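Local coordinates for protein endoglucanase EG-II (Hypocrea jecorina, PDB 3QR3) that hydrolyses internal beta-1,4-glucosidic bonds of cellulose as an endoglucanase with a TIM-barrel catalytic domain of glycosyl hydrolase family 5, at residues Ala6-Ala11 / Trp293-Phe298; Gly65-Val70 / Arg109-Ile114; Pro244-Leu249 / Ser284-Gly289. All coordinates share one frame; numbering follows the deposited sequence.

Contact 1 of 3, residues Ala6-Ala11 / Trp293-Phe298; sequences AGVNIA and WGAGSF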
ATOM      1  N   ALA A   6      -8.726   0.108  -8.573  1.00 18.85           N
ATOM      2  CA  ALA A   6      -8.951  -1.233  -8.061  1.00 20.20           C
ATOM      3  C   ALA A   6      -7.701  -2.006  -8.403  1.00 19.64           C
ATOM      4  O   ALA A   6      -7.232  -1.942  -9.539  1.00 18.42           O
ATOM      5  CB  ALA A   6     -10.151  -1.880  -8.740  1.00 25.78           C
ATOM      6  N   GLY A   7      -7.144  -2.712  -7.425  1.00 17.03           N
ATOM      7  CA  GLY A   7      -5.957  -3.501  -7.681  1.00 18.93           C
ATOM      8  C   GLY A   7      -5.564  -4.361  -6.506  1.00 16.88           C
ATOM      9  O   GLY A   7      -6.386  -4.663  -5.629  1.00 13.24           O
ATOM     10  N   VAL A   8      -4.293  -4.749  -6.485  1.00 15.98           N
ATOM     11  CA  VAL A   8      -3.805  -5.697  -5.499  1.00 16.50           C
ATOM     12  C   VAL A   8      -2.361  -5.394  -5.120  1.00 17.54           C
ATOM     13  O   VAL A   8      -1.622  -4.742  -5.864  1.00 17.57           O
ATOM     14  CB  VAL A   8      -3.868  -7.138  -6.025  1.00 18.44           C
ATOM     15  CG1 VAL A   8      -5.267  -7.464  -6.554  1.00 22.45           C
ATOM     16  CG2 VAL A   8      -2.839  -7.319  -7.110  1.00 24.60           C
ATOM     17  N   ASN A   9      -1.980  -5.853  -3.939  1.00 14.29           N
ATOM     18  CA  ASN A   9      -0.598  -5.804  -3.491  1.00 13.51           C
ATOM     19  C   ASN A   9       0.201  -6.935  -4.124  1.00 20.18           C
ATOM     20  O   ASN A   9      -0.211  -8.089  -4.048  1.00 19.72           O
ATOM     21  CB  ASN A   9      -0.564  -5.974  -1.983  1.00 17.05           C
ATOM     22  CG  ASN A   9      -0.897  -4.693  -1.250  1.00 18.19           C
ATOM     23  OD1 ASN A   9      -0.002  -3.953  -0.875  1.00 15.18           O
ATOM     24  ND2 ASN A   9      -2.184  -4.429  -1.047  1.00 13.23           N
ATOM     25  N   ILE A  10       1.319  -6.590  -4.763  1.00 18.54           N
ATOM     26  CA  ILE A  10       2.237  -7.559  -5.365  1.00 18.03           C
ATOM     27  C   ILE A  10       3.435  -7.662  -4.432  1.00 18.50           C
ATOM     28  O   ILE A  10       4.401  -6.920  -4.569  1.00 14.91           O
ATOM     29  CB  ILE A  10       2.706  -7.081  -6.757  1.00 17.33           C
ATOM     30  CG1 ILE A  10       1.494  -6.689  -7.616  1.00 11.76           C
ATOM     31  CG2 ILE A  10       3.550  -8.159  -7.452  1.00 18.11           C
ATOM     32  CD1 ILE A  10       0.598  -7.876  -7.993  1.00 14.51           C
ATOM     33  N   ALA A  11       3.343  -8.567  -3.463  1.00 18.67           N
ATOM     34  CA  ALA A  11       4.287  -8.615  -2.346  1.00 22.33           C
ATOM     35  C   ALA A  11       5.539  -9.454  -2.637  1.00 17.98           C
ATOM     36  O   ALA A  11       5.577 -10.224  -3.596  1.00 19.29           O
ATOM     37  CB  ALA A  11       3.577  -9.128  -1.080  1.00 15.66           C
ATOM     38  N   TRP A 293      -5.021  -7.581  -0.494  1.00 17.29           N
ATOM     39  CA  TRP A 293      -3.821  -8.253   0.024  1.00 15.72           C
ATOM     40  C   TRP A 293      -4.082  -9.765   0.086  1.00 18.66           C
ATOM     41  O   TRP A 293      -5.025 -10.197   0.749  1.00 21.61           O
ATOM     42  CB  TRP A 293      -3.477  -7.737   1.433  1.00 17.79           C
ATOM     43  CG  TRP A 293      -2.201  -8.340   1.999  1.00 16.75           C
ATOM     44  CD1 TRP A 293      -2.082  -9.525   2.673  1.00 19.18           C
ATOM     45  CD2 TRP A 293      -0.876  -7.787   1.926  1.00 19.65           C
ATOM     46  NE1 TRP A 293      -0.768  -9.746   3.019  1.00 21.46           N
ATOM     47  CE2 TRP A 293      -0.006  -8.697   2.574  1.00 19.36           C
ATOM     48  CE3 TRP A 293      -0.340  -6.619   1.370  1.00 17.33           C
ATOM     49  CZ2 TRP A 293       1.370  -8.472   2.684  1.00 19.24           C
ATOM     50  CZ3 TRP A 293       1.024  -6.388   1.491  1.00 18.86           C
ATOM     51  CH2 TRP A 293       1.867  -7.317   2.138  1.00 19.79           C
ATOM     52  N   GLY A 294      -3.265 -10.576  -0.589  1.00 22.21           N
ATOM     53  CA  GLY A 294      -2.104 -10.119  -1.335  1.00 19.23           C
ATOM     54  C   GLY A 294      -1.690 -11.138  -2.388  1.00 21.75           C
ATOM     55  O   GLY A 294      -1.963 -12.335  -2.255  1.00 20.63           O
ATOM     56  N   ALA A 295      -1.049 -10.662  -3.451  1.00 22.02           N
ATOM     57  CA  ALA A 295      -0.547 -11.539  -4.507  1.00 21.97           C
ATOM     58  C   ALA A 295       0.975 -11.375  -4.595  1.00 20.24           C
ATOM     59  O   ALA A 295       1.628 -11.116  -3.583  1.00 16.65           O
ATOM     60  CB  ALA A 295      -1.229 -11.223  -5.848  1.00 14.60           C
ATOM     61  N   GLY A 296       1.539 -11.502  -5.792  1.00 17.54           N
ATOM     62  CA  GLY A 296       2.980 -11.420  -5.941  1.00 12.51           C
ATOM     63  C   GLY A 296       3.586 -12.752  -5.514  1.00 17.70           C
ATOM     64  O   GLY A 296       3.240 -13.796  -6.070  1.00 19.94           O
ATOM     65  N   SER A 297       4.460 -12.720  -4.510  1.00 17.10           N
ATOM     66  CA  SER A 297       5.214 -13.907  -4.099  1.00 17.22           C
ATOM     67  C   SER A 297       4.468 -14.827  -3.126  1.00 15.87           C
ATOM     68  O   SER A 297       4.976 -15.883  -2.763  1.00 22.03           O
ATOM     69  CB  SER A 297       6.586 -13.513  -3.536  1.00 17.22           C
ATOM     70  OG  SER A 297       7.415 -12.973  -4.558  1.00 17.88           O
ATOM     71  N   PHE A 298       3.262 -14.443  -2.722  1.00 17.13           N
ATOM     72  CA  PHE A 298       2.400 -15.363  -1.978  1.00 20.34           C
ATOM     73  C   PHE A 298       1.948 -16.476  -2.912  1.00 21.79           C
ATOM     74  O   PHE A 298       1.738 -16.237  -4.101  1.00 23.99           O
ATOM     75  CB  PHE A 298       1.176 -14.648  -1.409  1.00 13.96           C
ATOM     76  CG  PHE A 298       1.482 -13.713  -0.269  1.00 17.01           C
ATOM     77  CD1 PHE A 298       1.912 -14.204   0.951  1.00 18.43           C
ATOM     78  CD2 PHE A 298       1.294 -12.340  -0.411  1.00 20.54           C
ATOM     79  CE1 PHE A 298       2.182 -13.350   2.005  1.00 24.14           C
ATOM     80  CE2 PHE A 298       1.550 -11.474   0.637  1.00 17.76           C
ATOM     81  CZ  PHE A 298       2.006 -11.977   1.848  1.00 23.43           C
TER

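Contact 2 of 3, residues Gly65-Val70 / Arg109-Ile114; sequences GWQYLV and RWNGGI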
ATOM      1  N   GLY A  65      10.973  -3.307   1.766  1.00 15.75           N
ATOM      2  CA  GLY A  65      11.614  -2.943   3.013  1.00 17.19           C
ATOM      3  C   GLY A  65      12.532  -1.750   2.840  1.00 18.08           C
ATOM      4  O   GLY A  65      13.285  -1.663   1.870  1.00 17.44           O
ATOM      5  N   TRP A  66      12.450  -0.812   3.778  1.00 15.23           N
ATOM      6  CA  TRP A  66      13.381   0.312   3.838  1.00 19.11           C
ATOM      7  C   TRP A  66      14.826  -0.200   3.785  1.00 17.56           C
ATOM      8  O   TRP A  66      15.637   0.278   2.992  1.00 18.80           O
ATOM      9  CB  TRP A  66      13.138   1.066   5.143  1.00 18.23           C
ATOM     10  CG  TRP A  66      13.893   2.335   5.348  1.00 14.63           C
ATOM     11  CD1 TRP A  66      14.875   2.873   4.560  1.00 13.36           C
ATOM     12  CD2 TRP A  66      13.734   3.218   6.458  1.00 16.06           C
ATOM     13  NE1 TRP A  66      15.320   4.061   5.111  1.00 15.50           N
ATOM     14  CE2 TRP A  66      14.644   4.284   6.283  1.00 16.02           C
ATOM     15  CE3 TRP A  66      12.915   3.205   7.594  1.00 16.61           C
ATOM     16  CZ2 TRP A  66      14.751   5.330   7.202  1.00 14.18           C
ATOM     17  CZ3 TRP A  66      13.023   4.243   8.502  1.00 16.89           C
ATOM     18  CH2 TRP A  66      13.933   5.294   8.298  1.00 14.18           C
ATOM     19  N   GLN A  67      15.132  -1.190   4.615  1.00 16.20           N
ATOM     20  CA  GLN A  67      16.497  -1.717   4.710  1.00 19.74           C
ATOM     21  C   GLN A  67      16.978  -2.229   3.366  1.00 21.41           C
ATOM     22  O   GLN A  67      18.154  -2.119   3.032  1.00 17.13           O
ATOM     23  CB  GLN A  67      16.596  -2.829   5.767  1.00 15.26           C
ATOM     24  CG  GLN A  67      16.486  -2.320   7.212  1.00 17.97           C
ATOM     25  CD  GLN A  67      15.042  -2.236   7.708  1.00 19.24           C
ATOM     26  OE1 GLN A  67      14.106  -2.003   6.928  1.00 16.61           O
ATOM     27  NE2 GLN A  67      14.854  -2.450   9.007  1.00 15.72           N
ATOM     28  N   TYR A  68      16.060  -2.786   2.587  1.00 17.82           N
ATOM     29  CA  TYR A  68      16.421  -3.307   1.278  1.00 19.40           C
ATOM     30  C   TYR A  68      16.897  -2.190   0.340  1.00 20.43           C
ATOM     31  O   TYR A  68      17.913  -2.324  -0.347  1.00 18.47           O
ATOM     32  CB  TYR A  68      15.243  -4.052   0.632  1.00 14.42           C
ATOM     33  CG  TYR A  68      15.609  -4.569  -0.731  1.00 17.20           C
ATOM     34  CD1 TYR A  68      16.407  -5.699  -0.873  1.00 19.79           C
ATOM     35  CD2 TYR A  68      15.192  -3.910  -1.875  1.00 17.59           C
ATOM     36  CE1 TYR A  68      16.768  -6.162  -2.114  1.00 19.02           C
ATOM     37  CE2 TYR A  68      15.541  -4.367  -3.126  1.00 19.93           C
ATOM     38  CZ  TYR A  68      16.331  -5.493  -3.237  1.00 16.35           C
ATOM     39  OH  TYR A  68      16.681  -5.939  -4.484  1.00 18.99           O
ATOM     40  N   LEU A  69      16.152  -1.088   0.308  1.00 16.50           N
ATOM     41  CA  LEU A  69      16.420  -0.023  -0.654  1.00 16.18           C
ATOM     42  C   LEU A  69      17.763   0.648  -0.409  1.00 16.87           C
ATOM     43  O   LEU A  69      18.433   1.063  -1.351  1.00 17.68           O
ATOM     44  CB  LEU A  69      15.291   1.021  -0.661  1.00 13.20           C
ATOM     45  CG  LEU A  69      13.963   0.531  -1.256  1.00 19.00           C
ATOM     46  CD1 LEU A  69      12.914   1.621  -1.199  1.00 22.93           C
ATOM     47  CD2 LEU A  69      14.138   0.019  -2.690  1.00 16.80           C
ATOM     48  N   VAL A  70      18.156   0.755   0.855  1.00 17.24           N
ATOM     49  CA  VAL A  70      19.423   1.382   1.191  1.00 18.09           C
ATOM     50  C   VAL A  70      20.470   0.341   1.591  1.00 21.90           C
ATOM     51  O   VAL A  70      21.518   0.684   2.119  1.00 22.55           O
ATOM     52  CB  VAL A  70      19.261   2.411   2.319  1.00 21.65           C
ATOM     53  CG1 VAL A  70      18.397   3.587   1.849  1.00 18.20           C
ATOM     54  CG2 VAL A  70      18.670   1.754   3.561  1.00 19.45           C
ATOM     55  N   ARG A 109       9.106   2.310  11.726  1.00 16.71           N
ATOM     56  CA  ARG A 109      10.224   1.877  12.539  1.00 20.68           C
ATOM     57  C   ARG A 109      11.413   1.419  11.706  1.00 19.49           C
ATOM     58  O   ARG A 109      11.279   1.060  10.537  1.00 17.25           O
ATOM     59  CB  ARG A 109       9.782   0.738  13.463  1.00 16.03           C
ATOM     60  CG  ARG A 109       8.956   1.185  14.667  1.00 17.91           C
ATOM     61  CD  ARG A 109       8.354  -0.035  15.374  1.00 17.15           C
ATOM     62  NE  ARG A 109       7.638   0.318  16.601  1.00 16.59           N
ATOM     63  CZ  ARG A 109       6.443   0.894  16.628  1.00 20.39           C
ATOM     64  NH1 ARG A 109       5.822   1.198  15.490  1.00 19.04           N
ATOM     65  NH2 ARG A 109       5.863   1.161  17.788  1.00 19.73           N
ATOM     66  N   TRP A 110      12.586   1.443  12.324  1.00 18.39           N
ATOM     67  CA  TRP A 110      13.763   0.809  11.756  1.00 20.66           C
ATOM     68  C   TRP A 110      14.386  -0.031  12.864  1.00 20.04           C
ATOM     69  O   TRP A 110      14.861   0.512  13.864  1.00 17.76           O
ATOM     70  CB  TRP A 110      14.720   1.881  11.234  1.00 20.70           C
ATOM     71  CG  TRP A 110      16.116   1.430  10.845  1.00 20.12           C
ATOM     72  CD1 TRP A 110      17.164   1.156  11.689  1.00 26.77           C
ATOM     73  CD2 TRP A 110      16.628   1.279   9.511  1.00 19.09           C
ATOM     74  NE1 TRP A 110      18.288   0.822  10.959  1.00 20.83           N
ATOM     75  CE2 TRP A 110      17.984   0.890   9.623  1.00 23.43           C
ATOM     76  CE3 TRP A 110      16.070   1.429   8.233  1.00 19.38           C
ATOM     77  CZ2 TRP A 110      18.787   0.642   8.505  1.00 22.61           C
ATOM     78  CZ3 TRP A 110      16.870   1.181   7.121  1.00 19.18           C
ATOM     79  CH2 TRP A 110      18.215   0.783   7.268  1.00 20.13           C
ATOM     80  N   ASN A 111      14.340  -1.355  12.706  1.00 20.69           N
ATOM     81  CA  ASN A 111      14.900  -2.271  13.704  1.00 23.78           C
ATOM     82  C   ASN A 111      14.452  -1.956  15.135  1.00 23.99           C
ATOM     83  O   ASN A 111      15.264  -1.911  16.058  1.00 23.88           O
ATOM     84  CB  ASN A 111      16.436  -2.312  13.617  1.00 18.35           C
ATOM     85  CG  ASN A 111      16.923  -2.764  12.248  1.00 24.78           C
ATOM     86  OD1 ASN A 111      16.170  -3.365  11.490  1.00 21.51           O
ATOM     87  ND2 ASN A 111      18.172  -2.463  11.923  1.00 24.26           N
ATOM     88  N   GLY A 112      13.157  -1.746  15.318  1.00 17.68           N
ATOM     89  CA  GLY A 112      12.616  -1.529  16.646  1.00 21.26           C
ATOM     90  C   GLY A 112      12.558  -0.074  17.091  1.00 19.36           C
ATOM     91  O   GLY A 112      11.908   0.235  18.087  1.00 23.86           O
ATOM     92  N   GLY A 113      13.237   0.816  16.371  1.00 19.00           N
ATOM     93  CA  GLY A 113      13.248   2.230  16.734  1.00 17.30           C
ATOM     94  C   GLY A 113      12.234   3.033  15.930  1.00 18.75           C
ATOM     95  O   GLY A 113      12.151   2.894  14.711  1.00 20.28           O
ATOM     96  N   ILE A 114      11.464   3.881  16.598  1.00 17.97           N
ATOM     97  CA  ILE A 114      10.425   4.655  15.915  1.00 19.52           C
ATOM     98  C   ILE A 114      11.004   5.902  15.253  1.00 20.72           C
ATOM     99  O   ILE A 114      11.717   6.674  15.882  1.00 19.83           O
ATOM    100  CB  ILE A 114       9.317   5.077  16.879  1.00 20.48           C
ATOM    101  CG1 ILE A 114       8.581   3.854  17.417  1.00 14.66           C
ATOM    102  CG2 ILE A 114       8.346   6.033  16.201  1.00 16.88           C
ATOM    103  CD1 ILE A 114       7.714   4.171  18.651  1.00 18.28           C
TER

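Contact 3 of 3, residues Pro244-Leu249 / Ser284-Gly289; sequences PLATWL and SDVYLG. With SO4 (sulfate ion), chain K.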
ATOM      1  N   PRO A 244     -18.851   6.064   8.801  1.00 23.75           N
ATOM      2  CA  PRO A 244     -18.368   7.248   9.528  1.00 22.52           C
ATOM      3  C   PRO A 244     -17.212   7.926   8.801  1.00 23.79           C
ATOM      4  O   PRO A 244     -17.104   9.151   8.817  1.00 20.81           O
ATOM      5  CB  PRO A 244     -17.860   6.675  10.851  1.00 26.14           C
ATOM      6  CG  PRO A 244     -18.525   5.364  11.001  1.00 26.99           C
ATOM      7  CD  PRO A 244     -18.845   4.852   9.633  1.00 24.87           C
ATOM      8  N   LEU A 245     -16.336   7.144   8.176  1.00 18.35           N
ATOM      9  CA  LEU A 245     -15.206   7.742   7.472  1.00 19.74           C
ATOM     10  C   LEU A 245     -15.678   8.517   6.238  1.00 17.77           C
ATOM     11  O   LEU A 245     -15.224   9.628   5.986  1.00 18.77           O
ATOM     12  CB  LEU A 245     -14.166   6.681   7.087  1.00 21.26           C
ATOM     13  CG  LEU A 245     -12.911   7.184   6.371  1.00 20.64           C
ATOM     14  CD1 LEU A 245     -12.257   8.346   7.140  1.00 19.53           C
ATOM     15  CD2 LEU A 245     -11.924   6.039   6.187  1.00 16.67           C
ATOM     16  N   ALA A 246     -16.588   7.929   5.465  1.00 19.48           N
ATOM     17  CA  ALA A 246     -17.131   8.608   4.287  1.00 16.46           C
ATOM     18  C   ALA A 246     -17.712   9.979   4.648  1.00 19.05           C
ATOM     19  O   ALA A 246     -17.453  10.981   3.973  1.00 18.80           O
ATOM     20  CB  ALA A 246     -18.199   7.741   3.601  1.00 18.41           C
ATOM     21  N   THR A 247     -18.511  10.005   5.708  1.00 17.76           N
ATOM     22  CA  THR A 247     -19.132  11.237   6.182  1.00 24.06           C
ATOM     23  C   THR A 247     -18.077  12.280   6.506  1.00 25.10           C
ATOM     24  O   THR A 247     -18.167  13.427   6.058  1.00 25.29           O
ATOM     25  CB  THR A 247     -19.968  10.975   7.444  1.00 26.43           C
ATOM     26  OG1 THR A 247     -20.999  10.029   7.132  1.00 29.67           O
ATOM     27  CG2 THR A 247     -20.603  12.281   7.964  1.00 25.76           C
ATOM     28  N   TRP A 248     -17.077  11.868   7.285  1.00 22.98           N
ATOM     29  CA  TRP A 248     -15.982  12.752   7.665  1.00 21.07           C
ATOM     30  C   TRP A 248     -15.227  13.275   6.436  1.00 22.20           C
ATOM     31  O   TRP A 248     -14.986  14.476   6.300  1.00 20.36           O
ATOM     32  CB  TRP A 248     -15.015  12.042   8.621  1.00 22.30           C
ATOM     33  CG  TRP A 248     -13.927  12.953   9.090  1.00 21.60           C
ATOM     34  CD1 TRP A 248     -13.981  13.814  10.146  1.00 30.26           C
ATOM     35  CD2 TRP A 248     -12.632  13.121   8.501  1.00 19.72           C
ATOM     36  NE1 TRP A 248     -12.800  14.503  10.256  1.00 26.44           N
ATOM     37  CE2 TRP A 248     -11.954  14.097   9.257  1.00 25.01           C
ATOM     38  CE3 TRP A 248     -11.979  12.537   7.410  1.00 19.83           C
ATOM     39  CZ2 TRP A 248     -10.653  14.504   8.960  1.00 23.85           C
ATOM     40  CZ3 TRP A 248     -10.686  12.945   7.114  1.00 20.96           C
ATOM     41  CH2 TRP A 248     -10.037  13.917   7.890  1.00 23.27           C
ATOM     42  N   LEU A 249     -14.866  12.366   5.540  1.00 13.39           N
ATOM     43  CA  LEU A 249     -14.171  12.743   4.321  1.00 17.69           C
ATOM     44  C   LEU A 249     -14.971  13.742   3.506  1.00 21.03           C
ATOM     45  O   LEU A 249     -14.424  14.703   2.957  1.00 19.34           O
ATOM     46  CB  LEU A 249     -13.904  11.502   3.467  1.00 15.99           C
ATOM     47  CG  LEU A 249     -12.830  10.538   3.992  1.00 19.58           C
ATOM     48  CD1 LEU A 249     -12.820   9.259   3.170  1.00 15.04           C
ATOM     49  CD2 LEU A 249     -11.457  11.203   3.979  1.00 13.66           C
ATOM     50  N   SER A 284     -17.701   6.775  -4.125  1.00 20.29           N
ATOM     51  CA  SER A 284     -16.475   6.957  -4.900  1.00 17.53           C
ATOM     52  C   SER A 284     -16.071   8.409  -5.007  1.00 18.32           C
ATOM     53  O   SER A 284     -15.042   8.720  -5.600  1.00 20.23           O
ATOM     54  CB  SER A 284     -16.626   6.366  -6.310  1.00 22.61           C
ATOM     55  OG  SER A 284     -17.640   7.042  -7.043  1.00 24.92           O
ATOM     56  N   ASP A 285     -16.883   9.305  -4.453  1.00 21.11           N
ATOM     57  CA  ASP A 285     -16.473  10.704  -4.370  1.00 25.92           C
ATOM     58  C   ASP A 285     -15.389  10.888  -3.298  1.00 21.12           C
ATOM     59  O   ASP A 285     -14.488  11.705  -3.448  1.00 23.12           O
ATOM     60  CB  ASP A 285     -17.671  11.640  -4.122  1.00 23.26           C
ATOM     61  CG  ASP A 285     -18.371  11.376  -2.797  1.00 25.92           C
ATOM     62  OD1 ASP A 285     -18.574  10.199  -2.436  1.00 21.25           O
ATOM     63  OD2 ASP A 285     -18.739  12.360  -2.120  1.00 26.43           O
ATOM     64  N   VAL A 286     -15.479  10.115  -2.221  1.00 16.93           N
ATOM     65  CA  VAL A 286     -14.480  10.197  -1.147  1.00 19.38           C
ATOM     66  C   VAL A 286     -13.472   9.037  -1.142  1.00 18.75           C
ATOM     67  O   VAL A 286     -12.349   9.177  -0.646  1.00 21.68           O
ATOM     68  CB  VAL A 286     -15.151  10.332   0.240  1.00 18.61           C
ATOM     69  CG1 VAL A 286     -16.011  11.600   0.285  1.00 19.58           C
ATOM     70  CG2 VAL A 286     -16.000   9.108   0.548  1.00 18.24           C
ATOM     71  N   TYR A 287     -13.861   7.886  -1.682  1.00 16.59           N
ATOM     72  CA  TYR A 287     -12.909   6.776  -1.786  1.00 19.90           C
ATOM     73  C   TYR A 287     -12.307   6.698  -3.187  1.00 20.18           C
ATOM     74  O   TYR A 287     -13.033   6.606  -4.177  1.00 20.05           O
ATOM     75  CB  TYR A 287     -13.552   5.447  -1.377  1.00 15.33           C
ATOM     76  CG  TYR A 287     -13.955   5.424   0.077  1.00 14.99           C
ATOM     77  CD1 TYR A 287     -13.000   5.557   1.076  1.00 14.77           C
ATOM     78  CD2 TYR A 287     -15.285   5.291   0.452  1.00 16.76           C
ATOM     79  CE1 TYR A 287     -13.351   5.548   2.409  1.00 15.84           C
ATOM     80  CE2 TYR A 287     -15.651   5.289   1.791  1.00 16.37           C
ATOM     81  CZ  TYR A 287     -14.672   5.424   2.764  1.00 19.93           C
ATOM     82  OH  TYR A 287     -15.006   5.417   4.098  1.00 21.11           O
ATOM     83  N   LEU A 288     -10.978   6.753  -3.259  1.00 14.96           N
ATOM     84  CA  LEU A 288     -10.265   6.747  -4.537  1.00 17.36           C
ATOM     85  C   LEU A 288      -9.994   5.340  -5.048  1.00 17.20           C
ATOM     86  O   LEU A 288      -9.752   5.140  -6.233  1.00 17.80           O
ATOM     87  CB  LEU A 288      -8.932   7.497  -4.421  1.00 19.10           C
ATOM     88  CG  LEU A 288      -8.954   8.970  -4.817  1.00 30.75           C
ATOM     89  CD1 LEU A 288      -7.572   9.598  -4.627  1.00 29.54           C
ATOM     90  CD2 LEU A 288      -9.416   9.118  -6.253  1.00 28.49           C
ATOM     91  N   GLY A 289     -10.014   4.361  -4.150  1.00 17.82           N
ATOM     92  CA  GLY A 289      -9.756   2.999  -4.572  1.00 23.48           C
ATOM     93  C   GLY A 289      -9.594   1.989  -3.459  1.00 19.89           C
ATOM     94  O   GLY A 289      -9.632   2.325  -2.272  1.00 16.34           O
TER
HETATM   95  S   SO4 K 348     -10.609  17.477  11.704  0.24 30.90           S
HETATM   96  O1  SO4 K 348      -9.533  16.505  11.788  0.16 28.10           O
HETATM   97  O2  SO4 K 348     -10.434  18.477  12.751  0.82 47.50           O
HETATM   98  O3  SO4 K 348     -10.558  18.122  10.388  1.00 46.74           O
HETATM   99  O4  SO4 K 348     -11.881  16.781  11.901  0.92 31.78           O

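Contact 1 of 3, residues Ala6-Ala11 / Trp293-Phe298
Ala11, the residue most covered by this contact, sets its methyl group against two aromatic rings of the opposite segment: CB lies 3.5 Å from CE2 of Phe298 and 4.1 Å from CH2 of Trp293. The two rings also meet each other, Phe298 placing CE2 over the rim of one indole face. Asn9 approaches the same indole at its edge, where its CG stands 3.3 Å from CE3 of Trp293; the side chains cross at about a right angle and the amide is tilted 59° from the ring plane. Trp293 can reach this far because its CG is anti to the backbone N (chi1 -177°), which swings the six-membered ring across toward Asn9 and Ala11. The Asn9 amide is fixed by bonds beyond the pair, OD1 to Arg61 NH1 and ND2 to the carbonyls of Gly292 and Thr259. With an alanine here, Arg61 and the carbonyls of Gly292 and Thr259 would probably lose the bonds this amide gives them, and a gap is likely to open beside the indole edge. Between the backbones, Ala295 N binds Asn9 O at 2.8 Å, Ala11 N binds Ala295 O and Ser297 N binds Ala11 O. Gly296 comes so close that a beta-carbon there would collide with Ala11 N. The backbone bonds of Ala295 and Ala11 join the first and last strands of a TIM barrel, the Ser297 bond carries the pairing into the loop beyond, and the cis peptide between Trp293 and Gly294 is a recurrent feature of family 5, where this tryptophan probably lines the substrate cleft.

Contact 2 of 3, residues Gly65-Val70 / Arg109-Ile114
Gln67 NE2 is gripped by two acceptors, OD1 of Asn111 at 3.0 Å across the contact and the carbonyl O of Gly21. Asn111 OD1 lies in the plane of the Gln67 amide, but the donor stands well above the Asn111 carbonyl plane, and the bond is bent to 143° at the hydrogen. A bend at chi2 of Gln67 folds the chain over Trp110, stacking the amide on the indole with only 14° between their planes. Its CG sits over the same face, 3.7 Å from the centroid of the six-membered ring, in a CH-pi contact. Trp110 thus works in two directions at once, offering a face to Gln67 and an edge to Trp66. The two tryptophans form a T-shaped pair with planes 73° apart, Trp110 CE3 standing 3.4 Å from CD2 of Trp66, over the middle of that indole. Val70 adds CG2 at another point of the Trp110 edge, 3.9 Å from CH2. The hairpin that presents Trp110 and Asn111 turns through a type I' turn from Trp110 to Gly113. In the barrel, the short helix 66-69 follows strand 59-64 and the hairpin follows strand 99-104, so the contact joins two neighbouring beta-alpha loops. Trp66 reaches on to Ile104 of that second strand and to Phe125 of helix 122-136, while Leu69 rests on Tyr86 of helix 80-95.

Contact 3 of 3, residues Pro244-Leu249 / Ser284-Gly289
Tyr287 brings its hydroxyl to within 3.3 Å of Ala246 N, yet the angle is too poor for a hydrogen bond, and no hydrogen bond joins the two segments. The hydroxyl bonds instead to the carbonyl O of Phe242, one turn earlier in the same helix, so the polar end of the ring is still anchored on that helix. Around it the packing is apolar. Leu245 CB approaches Tyr287 OH at 3.4 Å, while CD2 of this leucine comes in at the ring edge, near its plane. Leu249 crosses the tyrosine at about a right angle, its CD1 3.8 Å from CE1, and Ala246 CB lies 4.0 Å from CE2. Val286 fills the adjoining space: its CB meets CB of Leu249 at 3.7 Å, and with CG1 anti to the carbonyl carbon (chi1 -60°), CG2 falls between the backbone N and the carbonyl carbon and reaches Ala246 CA. On another side of the helix, Trp248 NE1 donates a hydrogen bond to a sulfate ion that probably came from the crystallisation liquor. The apolar contacts pack helix 238-251 against the start of strand 287-296 and the residue before it. Leu249 also touches Phe216 of strand 214-219, Tyr287 packs on Leu280 of helix 267-281, and the backbone of Val286 bonds to Ala256, at the start of strand 256-261.

Overall arrangement
From the N terminus, the chain lays down strand 5-11, which waits for almost the whole domain before strand 287-296 arrives beside it; contact 1 therefore closes a loop of 281 residues and, with it, the first-to-last seam of the barrel. Within that loop, contact 2 closes first, spanning 38 residues between two loops that follow successive strands. Contact 3 opens after contact 2 has closed, and joins helix 238-251 to the start of the last strand. The two are in series, on opposite sides of the chain's centre, with centres about 31 Å apart. Strand 287-296 serves both contact 3, at its beginning, and contact 1, at its end.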